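Sortase, SrtB family (Streptococcus pneumoniae PCS8235, PDB 4Y4Q) probably acts as a sortase B-family cysteine transpeptidase in building the type II pilus, a virulence factor of the pneumococcus. Local coordinates at residues I75-T80 and L167-M172; I82-V87 and N134-G139; L173-D176 and N181-D184; E121-I126 and A195-L200; E70-I75 and I110-R115. All coordinates share one frame; numbering follows the deposited sequence.

Contact 1. Residues I75-T80 and L167-M172; sequences INVYGT and LEIFEM
I75 and L167 meet through their branch ends, and the route from CB outward shows how. The CB of I75 is still 5.1 Å from L167 CD1. CG1 leaves it anti to the backbone N (chi1 -176°), which carries it toward L167, and it comes within 3.8 Å of L167 CD1. CD1 of I75 continues the chain and touches that same methyl, again at 3.8 Å, so a single leucine branch rests against both carbons of the isoleucine's longer branch. The two side chains run at about a right angle. Two residues further along each strand the pattern recurs: V77 CG1 touches I169 CD1 at 4.0 Å, again at roughly a right angle. All four residues are buried, and the side-chain contacts across the segments are apolar, with the backbone O of N76 brushing L167 CD1. The backbones explain this, since the strand axes stay 8.8 Å apart and diverge by 57°, too far for direct pairing. Strand 155-160 accounts for the gap: N76 bonds through its backbone to S157 on one flank and L167 to G156 on the other. Strands 73-77 and 163-176 thus reach each other over one face of their shared middle strand.

Contact 2. Residues I82-V87 and N134-G139; sequences IDYPLV and NGVMFG
Y84 OH and the backbone O of M137 form the closest polar approach between the two segments, at 3.3 Å. The greater part of the contact is aromatic. F138 turns its edge toward one face of Y84 in an offset edge-to-face pair, with ring centroids 5.0 Å apart and planes inclined at 61°. The edge is presented by two neighbouring carbons of F138. CD2 comes to 3.5 Å from Y84 CE2, and CE2 stands 3.6 Å above the tyrosine plane, displaced toward the rim and not over the centre. The overlap therefore falls on the hydroxyl-bearing half of the tyrosine, where F138 CD2 also lies 3.6 Å from Y84 CZ. On the tyrosine side, CG sits anti to the carbonyl carbon (chi1 -63°), and the ring projects from strand 83-88 toward the loop. V136 adds a looser touch, its CG2 lying 4.5 Å from Y84 CE1. I110 of strand 110-112 also packs against Y84, and T223 of strand 218-225 against F138, so the pair links the loop ahead of helix 139-143 to strands 83-88, 110-112 and 218-225. The chemistry is that of weakly polar aromatic association: C-H groups of the phenylalanine edge, probably slightly positive, face the electron-rich surface of the phenol ring. This is consistent with the inclined arrangement, which leaves the hydroxyl at the loop end of the ring, beside backbone.

Contact 3. Residues L173-D176 and N181-D184; sequences LEVD and NIYD
V175 touches both I182 and Y183, using a different methyl for each. Its CG1 meets I182 CG1 at 4.1 Å. Its CG2 lies 3.9 Å from Y183 CE2 and 3.8 Å from Y183 OH, approaching the phenol obliquely. Two more touches flank this centre. L173 CD2 lies 4.3 Å from I182 CD1, and the backbone O of D176 stands 3.8 Å from Y183 CE2, at the ring edge and near its plane. With chi1 -68°, V175 CG1 stands anti to the carbonyl carbon and faces the isoleucine, which leaves CG2 between N and C, toward the tyrosine.

The next shell fixes the loop. Y183 is the centre of an inverse gamma turn, consistent with consecutive residues I182 and Y183 both meeting the strand although only the isoleucine has its CB directed that way. Y183 OH is hydrogen-bonded to S222 OG, pinning the far end of the ring. Side chains from outside the loop hold the carbonyls of I182 and D184.

Further out, L173 and V175 pair through their backbones with I234 and R232 of strand 231-240. L200 of helix 190-202 packs on both L173 and I182. The loop thus packs on the end of strand 163-176, with helix 190-202 touching I182, and strands 218-225 and 231-240 touching I182 and Y183 respectively.

Contact 4. Residues E121-I126 and A195-L200; sequences EDFNTI and AYLDHL
F123 and N124 pack against Y196 and L197, joining the start of strand 124-129 in the sortase beta-barrel fold to helix 190-202 on its outside. The apolar touches centre on the F123 ring, which offers its edge to the helix. Its CE2 lies 3.8 Å from Y196 CD2, which sits in the plane of that edge. The neighbouring CZ lies 4.0 Å from L197 CD1, also near the ring plane. Two consecutive helix residues thus rest on adjacent carbons of a single rim. CG of F123 stands anti to the backbone N (chi1 163°), which swings the ring to the carbonyl side, toward the helix.

The second kind of contact sets an amide beside a ring. N124 CB lies 4.0 Å from Y196 CE2, and the amide plane is inclined 55° to the phenol.

Hydrogen bonds that fix the polar groups run to the loop 181-187. Y196 OH bonds to I182 O, and N124 OD1 accepts from I187 N. The loop therefore ties both partners, and I218 of strand 218-225 touches both F123 and L197. With chi1 at 58°, N124 CG lies between its backbone N and carbonyl carbon, and ND2 gives its hydrogen bond to D184 O while sitting 3.7 Å from Y196 CZ.

Contact 5. Residues E70-I75 and I110-R115; sequences EVLGWI and IFLDAR
L72 reaches L112 tip to tip from an irregular piece of backbone: with G73 it forms a classic beta bulge, both residues facing L86. The closest pair is L72 CD1 with L112 CD2, at 4.1 Å, and L72 CD2 lies 4.2 Å from the same methyl, so one branch of L112 receives both ends of its partner. Further along, I75 contributes its short branch: CG2 meets I110 CD1 at 3.9 Å, the two side chains crossing at about a right angle.

Beyond the apolar part, segment 110-115 is shaped by D113. Its OD1 accepts from R115 N at 3.0 Å through the anti lone pair, an Asx turn, and also from R115 NE at 2.8 Å. R115 NH2 reaches D113 OD2 at 2.9 Å with an N-H...O angle of 167°, completing a side-on, two-nitrogen salt bridge. D113 OD2 has a further partner in Y128 OH.

Strand 83-88 lies between the two segments in the sheet, bonding through L86 to the bulge and through P85 to I110. On the same side of the sheet, I127 of strand 124-129 packs on I75, I110 and L112.

In the fold
All five contacts reach one mixed sheet. Contacts 1 and 5 share strand 73-77 and I75, with centres about 16 Å apart, and contact 2 starts from the adjacent strand 83-88, its centre about 12 Å from that of contact 5. Contacts 1 and 3 follow each other on strand 163-176. Contacts 3 and 4, centres about 11 Å apart, are tied by hydrogen bonds from loop 181-184 to helix 190-202 and to strand 124-129. Along the chain, contact 2 nests inside contact 1 and contact 3 inside contact 4, while contacts 1 and 2 each cross contacts 4 and 5. Contacts 2 and 4 lie on opposite sides of the chain's centre. Such interleaving joins distant sequence into one compact sortase domain.

Contact 1. Residues I75-T80 and L167-M172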
# COMPACT_ATOMS: atom_id res chain seq x y z
N ILE A 75 4.27 7.72 3.43
CA ILE A 75 3.64 7.50 2.13
C ILE A 75 2.66 8.62 1.77
O ILE A 75 1.85 9.06 2.59
CB ILE A 75 2.94 6.12 2.05
CG1 ILE A 75 2.38 5.85 0.66
CG2 ILE A 75 1.83 6.01 3.09
CD1 ILE A 75 2.16 4.34 0.40
N ASN A 76 2.71 9.05 0.51
CA ASN A 76 1.87 10.14 0.04
C ASN A 76 1.30 9.78 -1.33
O ASN A 76 2.01 9.27 -2.18
CB ASN A 76 2.72 11.41 -0.06
CG ASN A 76 1.89 12.66 -0.31
OD1 ASN A 76 0.66 12.64 -0.24
ND2 ASN A 76 2.57 13.76 -0.59
N VAL A 77 0.00 10.02 -1.53
CA VAL A 77 -0.58 9.97 -2.86
C VAL A 77 -1.17 11.34 -3.21
O VAL A 77 -2.10 11.82 -2.55
CB VAL A 77 -1.67 8.89 -2.98
CG1 VAL A 77 -2.34 8.94 -4.37
CG2 VAL A 77 -1.08 7.51 -2.73
N TYR A 78 -0.61 11.97 -4.23
CA TYR A 78 -0.90 13.37 -4.54
C TYR A 78 -2.39 13.68 -4.67
O TYR A 78 -3.14 12.85 -5.16
CB TYR A 78 -0.15 13.80 -5.80
CG TYR A 78 1.35 13.63 -5.67
CD1 TYR A 78 2.01 14.03 -4.52
CD2 TYR A 78 2.10 13.05 -6.68
CE1 TYR A 78 3.38 13.88 -4.39
CE2 TYR A 78 3.48 12.89 -6.56
CZ TYR A 78 4.11 13.32 -5.41
OH TYR A 78 5.47 13.17 -5.28
N GLY A 79 -2.80 14.86 -4.23
CA GLY A 79 -4.19 15.25 -4.28
C GLY A 79 -5.15 14.42 -3.44
O GLY A 79 -6.36 14.57 -3.58
N THR A 80 -4.64 13.53 -2.58
CA THR A 80 -5.52 12.76 -1.71
C THR A 80 -5.19 12.94 -0.23
O THR A 80 -4.23 13.62 0.11
CB THR A 80 -5.43 11.26 -1.99
OG1 THR A 80 -4.19 10.75 -1.49
CG2 THR A 80 -5.55 10.97 -3.49
N LEU A 167 5.91 6.76 -6.52
CA LEU A 167 4.93 5.68 -6.58
C LEU A 167 4.07 5.89 -7.80
O LEU A 167 3.65 7.02 -8.06
CB LEU A 167 4.02 5.72 -5.35
CG LEU A 167 4.54 5.29 -3.98
CD1 LEU A 167 3.43 5.49 -2.96
CD2 LEU A 167 4.98 3.82 -4.01
N GLU A 168 3.80 4.83 -8.54
CA GLU A 168 2.84 4.93 -9.64
C GLU A 168 1.75 3.90 -9.43
O GLU A 168 2.01 2.71 -9.50
CB GLU A 168 3.54 4.72 -10.98
CG GLU A 168 2.60 4.85 -12.17
CD GLU A 168 3.35 5.03 -13.49
OE1 GLU A 168 4.60 4.94 -13.50
OE2 GLU A 168 2.68 5.28 -14.51
N ILE A 169 0.53 4.35 -9.15
CA ILE A 169 -0.57 3.41 -8.96
C ILE A 169 -0.95 2.73 -10.29
O ILE A 169 -1.08 3.41 -11.32
CB ILE A 169 -1.80 4.12 -8.34
CG1 ILE A 169 -1.49 4.54 -6.91
CG2 ILE A 169 -3.01 3.22 -8.34
CD1 ILE A 169 -2.56 5.40 -6.30
N PHE A 170 -1.12 1.41 -10.28
CA PHE A 170 -1.60 0.74 -11.50
C PHE A 170 -2.87 -0.10 -11.34
O PHE A 170 -3.40 -0.61 -12.32
CB PHE A 170 -0.51 -0.12 -12.15
CG PHE A 170 -0.03 -1.24 -11.28
CD1 PHE A 170 -0.66 -2.48 -11.31
CD2 PHE A 170 1.05 -1.07 -10.44
CE1 PHE A 170 -0.21 -3.53 -10.50
CE2 PHE A 170 1.49 -2.10 -9.63
CZ PHE A 170 0.86 -3.33 -9.67
N GLU A 171 -3.36 -0.25 -10.12
CA GLU A 171 -4.53 -1.10 -9.93
C GLU A 171 -5.34 -0.78 -8.68
O GLU A 171 -4.78 -0.42 -7.64
CB GLU A 171 -4.12 -2.60 -9.92
CG GLU A 171 -5.27 -3.52 -9.53
CD GLU A 171 -4.97 -5.01 -9.69
OE1 GLU A 171 -3.90 -5.38 -10.23
OE2 GLU A 171 -5.82 -5.82 -9.26
N MET A 172 -6.66 -0.90 -8.79
CA MET A 172 -7.51 -0.96 -7.60
C MET A 172 -8.33 -2.25 -7.65
O MET A 172 -8.83 -2.65 -8.72
CB MET A 172 -8.46 0.24 -7.52
CG MET A 172 -8.99 0.55 -6.11
SD MET A 172 -10.52 -0.29 -5.64
CE MET A 172 -11.25 -0.44 -7.22

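Contact 2. Residues I82-V87 and N134-G139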
# COMPACT_ATOMS: atom_id res chain seq x y z
N ILE A 82 -4.20 10.48 1.51
CA ILE A 82 -3.26 9.41 1.81
C ILE A 82 -1.90 10.04 2.07
O ILE A 82 -1.18 10.40 1.14
CB ILE A 82 -3.18 8.42 0.65
CG1 ILE A 82 -4.59 7.94 0.31
CG2 ILE A 82 -2.25 7.27 1.01
CD1 ILE A 82 -4.67 6.86 -0.75
N ASP A 83 -1.76 10.49 3.31
CA ASP A 83 -0.52 11.00 3.82
C ASP A 83 -0.46 10.26 5.11
O ASP A 83 -1.37 10.35 5.93
CB ASP A 83 -0.62 12.50 4.07
CG ASP A 83 0.72 13.12 4.43
OD1 ASP A 83 1.75 12.68 3.87
OD2 ASP A 83 0.74 14.04 5.27
N TYR A 84 0.60 9.51 5.32
CA TYR A 84 0.68 8.73 6.54
C TYR A 84 2.10 8.25 6.85
O TYR A 84 2.87 7.92 5.94
CB TYR A 84 -0.22 7.48 6.41
CG TYR A 84 -1.70 7.77 6.24
CD1 TYR A 84 -2.40 8.53 7.17
CD2 TYR A 84 -2.40 7.25 5.15
CE1 TYR A 84 -3.76 8.79 7.02
CE2 TYR A 84 -3.76 7.50 4.99
CZ TYR A 84 -4.43 8.27 5.93
OH TYR A 84 -5.78 8.51 5.77
N PRO A 85 2.44 8.21 8.14
CA PRO A 85 3.68 7.55 8.56
C PRO A 85 3.53 6.06 8.35
O PRO A 85 2.41 5.55 8.46
CB PRO A 85 3.76 7.84 10.06
CG PRO A 85 2.33 8.07 10.47
CD PRO A 85 1.68 8.74 9.29
N LEU A 86 4.63 5.39 8.05
CA LEU A 86 4.64 3.94 7.94
C LEU A 86 5.26 3.35 9.20
O LEU A 86 6.28 3.85 9.69
CB LEU A 86 5.46 3.51 6.73
CG LEU A 86 4.94 4.01 5.39
CD1 LEU A 86 5.87 3.59 4.27
CD2 LEU A 86 3.54 3.46 5.18
N VAL A 87 4.65 2.30 9.71
CA VAL A 87 5.08 1.66 10.95
C VAL A 87 5.04 0.14 10.71
O VAL A 87 4.40 -0.32 9.75
CB VAL A 87 4.17 2.14 12.11
CG1 VAL A 87 4.16 1.20 13.27
CG2 VAL A 87 4.60 3.55 12.57
N ASN A 134 -14.37 5.88 15.58
CA ASN A 134 -14.53 7.33 15.45
C ASN A 134 -13.24 8.10 15.14
O ASN A 134 -13.27 9.30 14.88
CB ASN A 134 -15.19 7.91 16.71
CG ASN A 134 -16.64 8.27 16.49
OD1 ASN A 134 -17.00 8.81 15.44
ND2 ASN A 134 -17.48 7.99 17.47
N GLY A 135 -12.11 7.40 15.17
CA GLY A 135 -10.81 8.02 14.98
C GLY A 135 -10.50 8.15 13.50
O GLY A 135 -11.38 8.52 12.71
N VAL A 136 -9.27 7.85 13.12
CA VAL A 136 -8.85 8.00 11.73
C VAL A 136 -9.46 6.92 10.84
O VAL A 136 -9.73 5.79 11.29
CB VAL A 136 -7.31 7.99 11.59
CG1 VAL A 136 -6.76 6.58 11.80
CG2 VAL A 136 -6.88 8.54 10.24
N MET A 137 -9.71 7.28 9.59
CA MET A 137 -10.17 6.33 8.59
C MET A 137 -9.37 6.57 7.32
O MET A 137 -8.54 7.48 7.26
CB MET A 137 -11.66 6.48 8.31
CG MET A 137 -12.53 6.35 9.56
SD MET A 137 -14.25 6.79 9.29
CE MET A 137 -14.06 8.42 8.58
N PHE A 138 -9.63 5.75 6.32
CA PHE A 138 -8.81 5.76 5.12
C PHE A 138 -9.74 5.85 3.94
O PHE A 138 -9.63 5.10 2.97
CB PHE A 138 -7.93 4.51 5.10
CG PHE A 138 -7.03 4.41 6.30
CD1 PHE A 138 -7.49 3.83 7.47
CD2 PHE A 138 -5.76 4.96 6.27
CE1 PHE A 138 -6.68 3.78 8.61
CE2 PHE A 138 -4.94 4.92 7.40
CZ PHE A 138 -5.41 4.32 8.57
N GLY A 139 -10.66 6.81 4.06
CA GLY A 139 -11.74 7.02 3.12
C GLY A 139 -11.31 7.18 1.68
O GLY A 139 -12.05 6.76 0.78

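Contact 3. Residues L173-D176 and N181-D184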
# COMPACT_ATOMS: atom_id res chain seq x y z
N LEU A 173 -8.50 -2.90 -6.51
CA LEU A 173 -9.35 -4.07 -6.52
C LEU A 173 -10.08 -4.16 -5.21
O LEU A 173 -9.67 -3.54 -4.23
CB LEU A 173 -8.55 -5.35 -6.81
CG LEU A 173 -7.29 -5.76 -6.06
CD1 LEU A 173 -7.57 -5.94 -4.62
CD2 LEU A 173 -6.81 -7.10 -6.57
N GLU A 174 -11.17 -4.93 -5.20
CA GLU A 174 -11.89 -5.24 -3.98
C GLU A 174 -11.87 -6.75 -3.79
O GLU A 174 -12.08 -7.50 -4.75
CB GLU A 174 -13.34 -4.72 -4.05
CG GLU A 174 -13.44 -3.18 -4.12
CD GLU A 174 -14.86 -2.66 -4.32
OE1 GLU A 174 -15.79 -3.47 -4.54
OE2 GLU A 174 -15.05 -1.42 -4.25
N VAL A 175 -11.60 -7.19 -2.57
CA VAL A 175 -11.44 -8.62 -2.29
C VAL A 175 -11.97 -8.91 -0.90
O VAL A 175 -12.22 -7.99 -0.12
CB VAL A 175 -9.96 -9.04 -2.28
CG1 VAL A 175 -9.35 -8.95 -3.66
CG2 VAL A 175 -9.17 -8.16 -1.30
N ASP A 176 -12.09 -10.19 -0.59
CA ASP A 176 -12.44 -10.62 0.75
C ASP A 176 -11.17 -10.65 1.59
O ASP A 176 -10.07 -10.83 1.05
CB ASP A 176 -13.09 -11.99 0.71
CG ASP A 176 -13.21 -12.60 2.08
OD1 ASP A 176 -14.21 -12.29 2.77
OD2 ASP A 176 -12.31 -13.39 2.47
N ASN A 181 -4.80 -15.66 -1.88
CA ASN A 181 -4.22 -15.46 -3.20
C ASN A 181 -3.59 -14.06 -3.32
O ASN A 181 -2.66 -13.87 -4.08
CB ASN A 181 -5.28 -15.60 -4.30
CG ASN A 181 -5.75 -17.02 -4.47
OD1 ASN A 181 -4.94 -17.93 -4.68
ND2 ASN A 181 -7.06 -17.23 -4.38
N ILE A 182 -4.15 -13.10 -2.58
CA ILE A 182 -3.72 -11.70 -2.66
C ILE A 182 -2.83 -11.31 -1.49
O ILE A 182 -1.81 -10.63 -1.65
CB ILE A 182 -4.94 -10.78 -2.62
CG1 ILE A 182 -5.91 -11.12 -3.76
CG2 ILE A 182 -4.50 -9.29 -2.56
CD1 ILE A 182 -5.37 -10.88 -5.13
N TYR A 183 -3.24 -11.72 -0.30
CA TYR A 183 -2.53 -11.41 0.93
C TYR A 183 -1.49 -12.48 1.23
O TYR A 183 -1.59 -13.20 2.22
CB TYR A 183 -3.53 -11.31 2.10
CG TYR A 183 -4.49 -10.13 1.99
CD1 TYR A 183 -4.08 -8.85 2.32
CD2 TYR A 183 -5.80 -10.32 1.54
CE1 TYR A 183 -4.96 -7.76 2.21
CE2 TYR A 183 -6.68 -9.26 1.43
CZ TYR A 183 -6.25 -7.98 1.77
OH TYR A 183 -7.11 -6.91 1.67
N ASP A 184 -0.49 -12.57 0.35
CA ASP A 184 0.66 -13.48 0.52
C ASP A 184 1.90 -12.63 0.28
O ASP A 184 2.38 -12.52 -0.85
CB ASP A 184 0.59 -14.58 -0.54
CG ASP A 184 1.65 -15.66 -0.34
OD1 ASP A 184 2.62 -15.45 0.41
OD2 ASP A 184 1.49 -16.73 -0.96

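Contact 4. Residues E121-I126 and A195-L200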
# COMPACT_ATOMS: atom_id res chain seq x y z
N GLU A 121 12.47 -4.29 0.42
CA GLU A 121 13.29 -5.11 -0.46
C GLU A 121 12.49 -6.21 -1.15
O GLU A 121 12.91 -6.74 -2.19
CB GLU A 121 14.45 -5.73 0.32
CG GLU A 121 15.38 -4.69 0.93
CD GLU A 121 16.64 -5.30 1.51
OE1 GLU A 121 16.92 -6.49 1.21
OE2 GLU A 121 17.34 -4.59 2.26
N ASP A 122 11.35 -6.57 -0.57
CA ASP A 122 10.56 -7.70 -1.07
C ASP A 122 9.87 -7.30 -2.36
O ASP A 122 9.68 -6.10 -2.62
CB ASP A 122 9.50 -8.11 -0.05
CG ASP A 122 10.08 -8.76 1.20
OD1 ASP A 122 11.24 -9.23 1.15
OD2 ASP A 122 9.36 -8.81 2.23
N PHE A 123 9.49 -8.30 -3.16
CA PHE A 123 8.78 -8.07 -4.40
C PHE A 123 7.43 -7.40 -4.12
O PHE A 123 7.16 -6.32 -4.64
CB PHE A 123 8.56 -9.37 -5.17
CG PHE A 123 7.50 -9.26 -6.23
CD1 PHE A 123 7.72 -8.52 -7.39
CD2 PHE A 123 6.26 -9.87 -6.05
CE1 PHE A 123 6.73 -8.40 -8.36
CE2 PHE A 123 5.26 -9.75 -7.01
CZ PHE A 123 5.50 -9.01 -8.16
N ASN A 124 6.62 -8.03 -3.29
CA ASN A 124 5.34 -7.45 -2.90
C ASN A 124 5.33 -7.11 -1.41
O ASN A 124 5.61 -7.97 -0.57
CB ASN A 124 4.19 -8.39 -3.24
CG ASN A 124 4.33 -9.75 -2.57
OD1 ASN A 124 5.42 -10.31 -2.51
ND2 ASN A 124 3.22 -10.28 -2.07
N THR A 125 5.00 -5.87 -1.10
CA THR A 125 4.91 -5.42 0.29
C THR A 125 3.48 -4.99 0.57
O THR A 125 2.91 -4.15 -0.15
CB THR A 125 5.81 -4.21 0.56
OG1 THR A 125 7.17 -4.52 0.21
CG2 THR A 125 5.75 -3.82 2.03
N ILE A 126 2.89 -5.55 1.63
CA ILE A 126 1.49 -5.29 1.92
C ILE A 126 1.40 -4.38 3.14
O ILE A 126 2.02 -4.66 4.18
CB ILE A 126 0.71 -6.59 2.16
CG1 ILE A 126 0.89 -7.53 0.96
CG2 ILE A 126 -0.77 -6.31 2.42
CD1 ILE A 126 0.18 -8.84 1.08
N ALA A 195 3.24 -15.19 -11.71
CA ALA A 195 1.92 -15.77 -11.49
C ALA A 195 1.10 -14.97 -10.47
O ALA A 195 -0.11 -14.79 -10.63
CB ALA A 195 2.04 -17.23 -11.05
N TYR A 196 1.74 -14.49 -9.41
CA TYR A 196 1.04 -13.64 -8.45
C TYR A 196 0.55 -12.36 -9.13
O TYR A 196 -0.58 -11.92 -8.91
CB TYR A 196 1.97 -13.27 -7.28
CG TYR A 196 1.39 -12.29 -6.27
CD1 TYR A 196 0.54 -12.72 -5.27
CD2 TYR A 196 1.74 -10.95 -6.29
CE1 TYR A 196 0.03 -11.84 -4.32
CE2 TYR A 196 1.23 -10.04 -5.35
CZ TYR A 196 0.38 -10.50 -4.38
OH TYR A 196 -0.13 -9.64 -3.44
N LEU A 197 1.41 -11.78 -9.96
CA LEU A 197 1.10 -10.56 -10.69
C LEU A 197 -0.05 -10.80 -11.66
O LEU A 197 -1.00 -10.01 -11.73
CB LEU A 197 2.33 -10.11 -11.47
CG LEU A 197 2.62 -8.63 -11.70
CD1 LEU A 197 2.44 -7.82 -10.42
CD2 LEU A 197 4.04 -8.53 -12.20
N ASP A 198 0.03 -11.90 -12.40
CA ASP A 198 -0.97 -12.22 -13.41
C ASP A 198 -2.36 -12.36 -12.80
O ASP A 198 -3.35 -11.91 -13.38
CB ASP A 198 -0.58 -13.49 -14.18
CG ASP A 198 0.50 -13.24 -15.23
OD1 ASP A 198 1.12 -12.16 -15.22
OD2 ASP A 198 0.73 -14.14 -16.06
N HIS A 199 -2.44 -12.98 -11.62
CA HIS A 199 -3.73 -13.16 -10.96
C HIS A 199 -4.22 -11.82 -10.41
O HIS A 199 -5.38 -11.45 -10.63
CB HIS A 199 -3.66 -14.20 -9.83
CG HIS A 199 -4.95 -14.35 -9.08
ND1 HIS A 199 -5.19 -13.71 -7.88
CD2 HIS A 199 -6.08 -15.02 -9.38
CE1 HIS A 199 -6.41 -14.00 -7.46
NE2 HIS A 199 -6.98 -14.79 -8.36
N LEU A 200 -3.34 -11.12 -9.71
CA LEU A 200 -3.65 -9.80 -9.17
C LEU A 200 -4.30 -8.91 -10.23
O LEU A 200 -5.37 -8.35 -10.01
CB LEU A 200 -2.37 -9.15 -8.63
CG LEU A 200 -2.50 -7.88 -7.78
CD1 LEU A 200 -3.38 -8.13 -6.55
CD2 LEU A 200 -1.13 -7.41 -7.35

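Contact 5. Residues E70-I75 and I110-R115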
# COMPACT_ATOMS: atom_id res chain seq x y z
N GLU A 70 9.53 4.57 16.07
CA GLU A 70 8.75 3.50 15.45
C GLU A 70 8.36 3.86 14.02
O GLU A 70 7.87 3.02 13.27
CB GLU A 70 7.51 3.19 16.29
CG GLU A 70 6.45 4.30 16.32
CD GLU A 70 6.70 5.35 17.39
OE1 GLU A 70 7.79 5.35 17.99
OE2 GLU A 70 5.79 6.18 17.64
N VAL A 71 8.60 5.10 13.61
CA VAL A 71 8.26 5.49 12.24
C VAL A 71 9.38 5.13 11.27
O VAL A 71 10.46 5.71 11.33
CB VAL A 71 7.97 6.98 12.12
CG1 VAL A 71 7.70 7.34 10.67
CG2 VAL A 71 6.79 7.36 13.00
N LEU A 72 9.12 4.17 10.37
CA LEU A 72 10.17 3.73 9.45
C LEU A 72 10.09 4.42 8.10
O LEU A 72 11.02 4.33 7.30
CB LEU A 72 10.15 2.21 9.29
CG LEU A 72 8.91 1.57 8.70
CD1 LEU A 72 8.98 1.54 7.18
CD2 LEU A 72 8.72 0.17 9.27
N GLY A 73 8.98 5.10 7.83
CA GLY A 73 8.88 5.85 6.59
C GLY A 73 7.61 6.65 6.48
O GLY A 73 6.94 6.92 7.48
N TRP A 74 7.26 7.02 5.25
CA TRP A 74 6.11 7.88 5.01
C TRP A 74 5.59 7.66 3.60
O TRP A 74 6.38 7.44 2.67
CB TRP A 74 6.50 9.35 5.21
CG TRP A 74 5.33 10.25 5.39
CD1 TRP A 74 4.51 10.73 4.42
CD2 TRP A 74 4.84 10.77 6.63
NE1 TRP A 74 3.53 11.52 4.98
CE2 TRP A 74 3.71 11.57 6.34
CE3 TRP A 74 5.24 10.65 7.97
CZ2 TRP A 74 2.98 12.24 7.33
CZ3 TRP A 74 4.52 11.31 8.95
CH2 TRP A 74 3.40 12.11 8.63
N ILE A 75 4.27 7.72 3.43
CA ILE A 75 3.64 7.50 2.13
C ILE A 75 2.66 8.62 1.77
O ILE A 75 1.85 9.06 2.59
CB ILE A 75 2.94 6.12 2.05
CG1 ILE A 75 2.38 5.85 0.66
CG2 ILE A 75 1.83 6.01 3.09
CD1 ILE A 75 2.16 4.34 0.40
N ILE A 110 0.06 3.60 9.03
CA ILE A 110 -0.10 2.47 8.12
C ILE A 110 0.93 1.40 8.44
O ILE A 110 2.12 1.70 8.51
CB ILE A 110 0.06 2.94 6.68
CG1 ILE A 110 -1.23 3.61 6.21
CG2 ILE A 110 0.36 1.79 5.76
CD1 ILE A 110 -1.16 4.07 4.79
N PHE A 111 0.48 0.16 8.65
CA PHE A 111 1.34 -0.93 9.13
C PHE A 111 1.80 -1.87 8.02
O PHE A 111 0.99 -2.40 7.27
CB PHE A 111 0.59 -1.78 10.15
CG PHE A 111 0.31 -1.08 11.44
CD1 PHE A 111 -0.63 -0.06 11.52
CD2 PHE A 111 0.97 -1.47 12.60
CE1 PHE A 111 -0.90 0.57 12.73
CE2 PHE A 111 0.71 -0.84 13.82
CZ PHE A 111 -0.22 0.18 13.88
N LEU A 112 3.11 -2.10 7.95
CA LEU A 112 3.64 -3.10 7.03
C LEU A 112 3.30 -4.46 7.61
O LEU A 112 3.31 -4.63 8.83
CB LEU A 112 5.16 -2.99 6.91
CG LEU A 112 5.77 -1.99 5.93
CD1 LEU A 112 5.28 -0.55 6.17
CD2 LEU A 112 7.30 -2.05 6.02
N ASP A 113 2.98 -5.42 6.75
CA ASP A 113 2.78 -6.79 7.19
C ASP A 113 4.04 -7.22 7.94
O ASP A 113 5.15 -6.95 7.49
CB ASP A 113 2.56 -7.70 5.98
CG ASP A 113 2.00 -9.06 6.37
OD1 ASP A 113 2.75 -9.90 6.95
OD2 ASP A 113 0.80 -9.29 6.10
N ALA A 114 3.87 -7.87 9.08
CA ALA A 114 4.99 -8.30 9.92
C ALA A 114 5.96 -9.27 9.23
O ALA A 114 7.08 -9.46 9.69
CB ALA A 114 4.48 -8.90 11.23
N ARG A 115 5.52 -9.88 8.13
CA ARG A 115 6.33 -10.83 7.38
C ARG A 115 7.19 -10.16 6.30
O ARG A 115 8.10 -10.79 5.74
CB ARG A 115 5.44 -11.93 6.77
CG ARG A 115 4.85 -12.92 7.79
CD ARG A 115 3.62 -13.63 7.26
NE ARG A 115 2.60 -12.69 6.79
CZ ARG A 115 1.45 -13.05 6.22
NH1 ARG A 115 1.17 -14.34 6.05
NH2 ARG A 115 0.58 -12.12 5.83